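Local coordinates for protein quinone reductase (Klebsiella pneumoniae subsp. pneumoniae, PDB 4GI5) that binds FAD in a flavodoxin-like fold and probably reduces quinones with electrons from NAD(P)H, at residues B[25-30]-B[115-120]; B[57-62]-B[104-109]. All coordinates share one frame; numbering follows the deposited sequence.

Interaction 1. Residues B[25-30]-B[115-120]; sequences VLLIYA and TVIFQF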
loop_
_atom_site.group_PDB
_atom_site.type_symbol
_atom_site.label_atom_id
_atom_site.label_comp_id
_atom_site.label_asym_id
_atom_site.label_seq_id
_atom_site.Cartn_x
_atom_site.Cartn_y
_atom_site.Cartn_z
ATOM N N VAL B 25 -16.110 -16.191 -10.949
ATOM C CA VAL B 25 -15.589 -15.348 -9.825
ATOM C C VAL B 25 -14.156 -15.764 -9.589
ATOM O O VAL B 25 -13.848 -16.938 -9.503
ATOM C CB VAL B 25 -16.348 -15.523 -8.530
ATOM C CG1 VAL B 25 -15.720 -14.597 -7.475
ATOM C CG2 VAL B 25 -17.780 -15.116 -8.707
ATOM N N LEU B 26 -13.225 -14.775 -9.539
ATOM C CA LEU B 26 -11.816 -15.042 -9.240
ATOM C C LEU B 26 -11.553 -14.454 -7.826
ATOM O O LEU B 26 -11.853 -13.283 -7.585
ATOM C CB LEU B 26 -10.911 -14.368 -10.222
ATOM C CG LEU B 26 -9.428 -14.353 -9.938
ATOM C CD1 LEU B 26 -8.780 -15.723 -9.716
ATOM C CD2 LEU B 26 -8.673 -13.539 -10.975
ATOM N N LEU B 27 -11.039 -15.241 -6.954
ATOM C CA LEU B 27 -10.688 -14.814 -5.563
ATOM C C LEU B 27 -9.181 -14.787 -5.432
ATOM O O LEU B 27 -8.486 -15.804 -5.615
ATOM C CB LEU B 27 -11.275 -15.748 -4.489
ATOM C CG LEU B 27 -10.849 -15.447 -3.020
ATOM C CD1 LEU B 27 -11.463 -14.186 -2.540
ATOM C CD2 LEU B 27 -11.321 -16.560 -2.108
ATOM N N ILE B 28 -8.636 -13.587 -5.224
ATOM C CA ILE B 28 -7.197 -13.403 -4.922
ATOM C C ILE B 28 -7.112 -13.346 -3.426
ATOM O O ILE B 28 -7.713 -12.433 -2.794
ATOM C CB ILE B 28 -6.614 -12.125 -5.591
ATOM C CG1 ILE B 28 -6.917 -11.966 -7.084
ATOM C CG2 ILE B 28 -5.119 -12.142 -5.356
ATOM C CD1 ILE B 28 -6.413 -13.127 -7.895
ATOM N N TYR B 29 -6.345 -14.223 -2.787
ATOM C CA TYR B 29 -6.390 -14.457 -1.328
ATOM C C TYR B 29 -4.972 -14.447 -0.775
ATOM O O TYR B 29 -4.093 -15.128 -1.270
ATOM C CB TYR B 29 -7.063 -15.809 -1.029
ATOM C CG TYR B 29 -6.871 -16.364 0.349
ATOM C CD1 TYR B 29 -7.626 -15.892 1.449
ATOM C CD2 TYR B 29 -5.937 -17.344 0.606
ATOM C CE1 TYR B 29 -7.419 -16.433 2.712
ATOM C CE2 TYR B 29 -5.746 -17.866 1.879
ATOM C CZ TYR B 29 -6.545 -17.401 2.920
ATOM O OH TYR B 29 -6.297 -17.938 4.169
ATOM N N ALA B 30 -4.723 -13.617 0.227
ATOM C CA ALA B 30 -3.435 -13.452 0.872
ATOM C C ALA B 30 -3.462 -13.662 2.361
ATOM O O ALA B 30 -3.729 -12.762 3.115
ATOM C CB ALA B 30 -2.885 -12.041 0.553
ATOM N N THR B 115 -16.042 -11.263 -12.112
ATOM C CA THR B 115 -15.990 -10.615 -10.823
ATOM C C THR B 115 -14.724 -11.074 -10.120
ATOM O O THR B 115 -14.359 -12.271 -10.141
ATOM C CB THR B 115 -17.201 -11.069 -9.948
ATOM O OG1 THR B 115 -18.435 -10.598 -10.560
ATOM C CG2 THR B 115 -17.165 -10.420 -8.604
ATOM N N VAL B 116 -14.006 -10.144 -9.553
ATOM C CA VAL B 116 -12.734 -10.413 -8.931
ATOM C C VAL B 116 -12.767 -9.900 -7.504
ATOM O O VAL B 116 -13.083 -8.709 -7.261
ATOM C CB VAL B 116 -11.588 -9.723 -9.663
ATOM C CG1 VAL B 116 -10.217 -10.084 -9.075
ATOM C CG2 VAL B 116 -11.550 -10.167 -11.118
ATOM N N ILE B 117 -12.484 -10.770 -6.547
ATOM C CA ILE B 117 -12.547 -10.431 -5.161
ATOM C C ILE B 117 -11.137 -10.548 -4.568
ATOM O O ILE B 117 -10.426 -11.503 -4.860
ATOM C CB ILE B 117 -13.485 -11.353 -4.350
ATOM C CG1 ILE B 117 -14.890 -11.228 -4.891
ATOM C CG2 ILE B 117 -13.431 -11.024 -2.855
ATOM C CD1 ILE B 117 -15.881 -12.239 -4.346
ATOM N N PHE B 118 -10.688 -9.509 -3.860
ATOM C CA PHE B 118 -9.385 -9.500 -3.191
ATOM C C PHE B 118 -9.645 -9.617 -1.699
ATOM O O PHE B 118 -10.269 -8.727 -1.087
ATOM C CB PHE B 118 -8.606 -8.192 -3.456
ATOM C CG PHE B 118 -8.288 -7.972 -4.910
ATOM C CD1 PHE B 118 -9.238 -7.546 -5.819
ATOM C CD2 PHE B 118 -7.017 -8.253 -5.352
ATOM C CE1 PHE B 118 -8.883 -7.354 -7.172
ATOM C CE2 PHE B 118 -6.682 -8.009 -6.673
ATOM C CZ PHE B 118 -7.588 -7.627 -7.536
ATOM N N GLN B 119 -9.105 -10.673 -1.071
ATOM C CA GLN B 119 -9.329 -10.915 0.306
ATOM C C GLN B 119 -8.001 -10.956 1.066
ATOM O O GLN B 119 -7.090 -11.672 0.684
ATOM C CB GLN B 119 -10.015 -12.266 0.559
ATOM C CG GLN B 119 -10.333 -12.500 1.964
ATOM C CD GLN B 119 -10.748 -13.892 2.277
ATOM O OE1 GLN B 119 -11.263 -14.603 1.426
ATOM N NE2 GLN B 119 -10.539 -14.266 3.537
ATOM N N PHE B 120 -7.926 -10.105 2.101
ATOM C CA PHE B 120 -6.707 -9.931 2.877
ATOM C C PHE B 120 -6.934 -9.322 4.240
ATOM O O PHE B 120 -7.855 -8.556 4.436
ATOM C CB PHE B 120 -5.678 -9.104 2.099
ATOM C CG PHE B 120 -6.153 -7.736 1.701
ATOM C CD1 PHE B 120 -6.842 -7.574 0.523
ATOM C CD2 PHE B 120 -5.862 -6.602 2.471
ATOM C CE1 PHE B 120 -7.315 -6.348 0.139
ATOM C CE2 PHE B 120 -6.238 -5.338 2.046
ATOM C CZ PHE B 120 -7.033 -5.216 0.903
#

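Interaction 2. Residues B[57-62]-B[104-109]; sequences QVSDLY and VAEQEK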
loop_
_atom_site.group_PDB
_atom_site.type_symbol
_atom_site.label_atom_id
_atom_site.label_comp_id
_atom_site.label_asym_id
_atom_site.label_seq_id
_atom_site.Cartn_x
_atom_site.Cartn_y
_atom_site.Cartn_z
ATOM N N GLN B 57 -12.497 -19.562 -9.412
ATOM C CA GLN B 57 -11.097 -19.871 -9.385
ATOM C C GLN B 57 -10.425 -19.051 -8.234
ATOM O O GLN B 57 -10.923 -17.993 -7.878
ATOM C CB GLN B 57 -10.422 -19.519 -10.698
ATOM C CG GLN B 57 -10.738 -20.444 -11.897
ATOM C CD GLN B 57 -9.748 -20.178 -13.022
ATOM O OE1 GLN B 57 -10.029 -19.490 -13.962
ATOM N NE2 GLN B 57 -8.544 -20.629 -12.835
ATOM N N VAL B 58 -9.364 -19.593 -7.696
ATOM C CA VAL B 58 -8.699 -19.030 -6.484
ATOM C C VAL B 58 -7.281 -18.869 -6.776
ATOM O O VAL B 58 -6.633 -19.751 -7.345
ATOM C CB VAL B 58 -8.871 -19.910 -5.256
ATOM C CG1 VAL B 58 -8.220 -19.219 -4.023
ATOM C CG2 VAL B 58 -10.342 -20.070 -5.001
ATOM N N SER B 59 -6.710 -17.706 -6.362
ATOM C CA SER B 59 -5.287 -17.566 -6.375
ATOM C C SER B 59 -4.877 -17.385 -4.913
ATOM O O SER B 59 -4.869 -16.270 -4.394
ATOM C CB SER B 59 -4.852 -16.350 -7.219
ATOM O OG SER B 59 -5.091 -16.596 -8.589
ATOM N N ASP B 60 -4.468 -18.479 -4.279
ATOM C CA ASP B 60 -4.053 -18.486 -2.921
ATOM C C ASP B 60 -2.572 -18.240 -2.945
ATOM O O ASP B 60 -1.700 -19.125 -3.239
ATOM C CB ASP B 60 -4.459 -19.819 -2.252
ATOM C CG ASP B 60 -3.979 -19.922 -0.828
ATOM O OD1 ASP B 60 -2.994 -19.252 -0.318
ATOM O OD2 ASP B 60 -4.587 -20.797 -0.110
ATOM N N LEU B 61 -2.195 -16.966 -2.758
ATOM C CA LEU B 61 -0.804 -16.585 -3.017
ATOM C C LEU B 61 0.274 -17.266 -2.191
ATOM O O LEU B 61 1.288 -17.694 -2.769
ATOM C CB LEU B 61 -0.654 -15.053 -2.880
ATOM C CG LEU B 61 -1.603 -14.281 -3.785
ATOM C CD1 LEU B 61 -1.470 -12.753 -3.519
ATOM C CD2 LEU B 61 -1.456 -14.561 -5.270
ATOM N N TYR B 62 0.019 -17.453 -0.910
ATOM C CA TYR B 62 0.960 -18.162 -0.063
ATOM C C TYR B 62 1.049 -19.683 -0.520
ATOM O O TYR B 62 2.193 -20.202 -0.584
ATOM C CB TYR B 62 0.641 -18.047 1.377
ATOM C CG TYR B 62 1.142 -16.761 1.998
ATOM C CD1 TYR B 62 2.470 -16.637 2.437
ATOM C CD2 TYR B 62 0.300 -15.666 2.170
ATOM C CE1 TYR B 62 2.903 -15.439 3.078
ATOM C CE2 TYR B 62 0.717 -14.498 2.738
ATOM C CZ TYR B 62 1.977 -14.413 3.233
ATOM O OH TYR B 62 2.396 -13.288 3.961
ATOM N N VAL B 104 1.524 -14.895 -16.566
ATOM C CA VAL B 104 0.586 -15.149 -17.672
ATOM C C VAL B 104 -0.654 -15.869 -17.156
ATOM O O VAL B 104 -1.777 -15.535 -17.496
ATOM C CB VAL B 104 1.309 -16.025 -18.751
ATOM C CG1 VAL B 104 0.292 -16.503 -19.812
ATOM C CG2 VAL B 104 2.392 -15.235 -19.407
ATOM N N ALA B 105 -0.517 -16.828 -16.267
ATOM C CA ALA B 105 -1.674 -17.578 -15.750
ATOM C C ALA B 105 -2.624 -16.702 -14.936
ATOM O O ALA B 105 -3.846 -16.826 -15.035
ATOM C CB ALA B 105 -1.181 -18.776 -14.921
ATOM N N GLU B 106 -2.038 -15.750 -14.188
ATOM C CA GLU B 106 -2.914 -14.763 -13.503
ATOM C C GLU B 106 -3.664 -13.851 -14.425
ATOM O O GLU B 106 -4.824 -13.529 -14.198
ATOM C CB GLU B 106 -2.112 -13.992 -12.456
ATOM C CG GLU B 106 -1.471 -14.858 -11.332
ATOM C CD GLU B 106 -2.474 -15.643 -10.598
ATOM O OE1 GLU B 106 -3.452 -15.095 -10.003
ATOM O OE2 GLU B 106 -2.377 -16.957 -10.666
ATOM N N GLN B 107 -2.980 -13.367 -15.463
ATOM C CA GLN B 107 -3.607 -12.525 -16.414
ATOM C C GLN B 107 -4.778 -13.268 -17.104
ATOM O O GLN B 107 -5.872 -12.714 -17.284
ATOM C CB GLN B 107 -2.624 -12.033 -17.461
ATOM C CG GLN B 107 -1.533 -11.167 -16.844
ATOM C CD GLN B 107 -0.523 -10.647 -17.800
ATOM O OE1 GLN B 107 -0.329 -11.172 -18.915
ATOM N NE2 GLN B 107 0.240 -9.675 -17.328
ATOM N N GLU B 108 -4.542 -14.550 -17.417
ATOM C CA GLU B 108 -5.659 -15.359 -18.036
ATOM C C GLU B 108 -6.830 -15.528 -17.076
ATOM O O GLU B 108 -7.969 -15.450 -17.507
ATOM C CB GLU B 108 -5.058 -16.740 -18.512
ATOM C CG GLU B 108 -4.261 -16.470 -19.775
ATOM C CD GLU B 108 -3.471 -17.660 -20.343
ATOM O OE1 GLU B 108 -3.314 -18.678 -19.627
ATOM O OE2 GLU B 108 -2.951 -17.536 -21.498
ATOM N N LYS B 109 -6.561 -15.681 -15.751
ATOM C CA LYS B 109 -7.643 -15.761 -14.763
ATOM C C LYS B 109 -8.477 -14.501 -14.747
ATOM O O LYS B 109 -9.711 -14.526 -14.676
ATOM C CB LYS B 109 -7.142 -16.079 -13.374
ATOM C CG LYS B 109 -6.604 -17.483 -13.189
ATOM C CD LYS B 109 -5.884 -17.546 -11.831
ATOM C CE LYS B 109 -5.120 -18.814 -11.672
ATOM N NZ LYS B 109 -4.534 -18.839 -10.252
HETATM O O HOH W 1 -5.810 -21.195 -9.336
#

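Interaction 1. Residues B[25-30]-B[115-120]
Strand 25-29 runs parallel to strand 115-120, their axes 4.7 Å apart at closest, and a ladder of five backbone hydrogen bonds joins them, beginning with Leu26 N to Thr115 O and Ile117 N to Leu26 O and running on to Ala30 N, just past the first strand, whose bond to Gln119 O is at 3.1 Å the longest of the five. The bonds zigzag from strand to strand, as parallel pairing demands, and longer CA-H...O contacts such as Val25 CA to Thr115 O (3.3 Å) fill in beside them.

On one face of the sheet, Leu27 lays CD1 against Ile117 CG2 at 3.7 Å and also reaches Gln119 CB. Val25 CG1 meets the far methyl of the same isoleucine, CD1, at 3.9 Å. Gln119 swings CG away from its own nitrogen (chi1 -176°) and continues extended, which carries its amide out alongside Tyr29; the amide carbon CD sits at the edge of the tyrosine ring, 3.8 Å from CD1, and the two planes are turned 70° apart. Its NE2 is hydrogen-bonded to the backbone O of Asn38, whereas the buried OE1 has no hydrogen-bonding partner in the model. On the other face, Ile28 CB packs against Phe118 CD2 (3.9 Å), the two side chains pointing the same way, and Leu26 lies next to Val116.

The pair forms the middle of the five-stranded parallel sheet of the flavodoxin-like fold, between strands 55-60 and 168-174. Helix 37-51 covers the Leu27 and Gln119 face, and helix 129-138 packs on Ile28 from the other.

Interaction 2. Residues B[57-62]-B[104-109]
A strand at the edge of the parallel sheet of the flavodoxin-like fold, 55-60, meets the helix that packs over it, 101-112, and the contact is built around one serine hydroxyl gripped by two oppositely charged side chains. Ser59 OG donates to Glu106 OE1 at 2.6 Å and accepts from Lys109 NZ at 2.8 Å. Because Glu106 and Lys109 are three residues apart, they come off nearly the same side of the helix, and they also pair with each other: Lys109 NZ lies 2.9 Å from Glu106 OE2, only 15° out of the carboxylate plane and on its syn side. The hydroxyl likewise uses the syn lone pair of OE1, so hydroxyl, ammonium and carboxylate close a small ring of hydrogen bonds.

The two chains reach this point differently. Glu106 bends at chi2 (-58°), folding its carboxylate round toward the strand, while Lys109 runs extended from CG to NZ. The lysine's ammonium is tied further to the strand by a water, which accepts from Lys109 NZ at 2.8 Å and donates to Val58 O at 2.6 Å. Nearer the root of the same chain, Gln57 crosses it, bringing NE2 to 3.7 Å from Lys109 CG in a packing contact. With an ammonium and a hydroxyl both bound to it, the carboxylate would probably be stabilised in its charged form.

Glu106 OE1 has a further partner in the indole NE1 of Trp134, so the carboxylate also ties helix 101-112 to helix 129-138. On the sheet side, Ser59 and Lys109 rest on Leu26 of strand 24-29, the inner neighbour of strand 55-60.

Interactions 1 and 2 share one sheet: strand 24-29 pairs with 115-121 on one flank and with 55-60 on the other, and their centres lie about 9 Å apart. Backbone bonds probably couple them, with Ser59 N 2.7 Å from Leu27 O and Gln57 O 2.9 Å from Leu27 N. In the chain, helix 101-112 is followed, after a two-residue link, by strand 115-121. The two differ in their relation to the flavin site. Between side chains, Tyr29 is about 3 Å from His31 and Gln119 about 3 Å from Asn38, both FAD-binding, against about 11 Å from Val58 to either. The Tyr29 side chain is about 7 Å from the FAD itself.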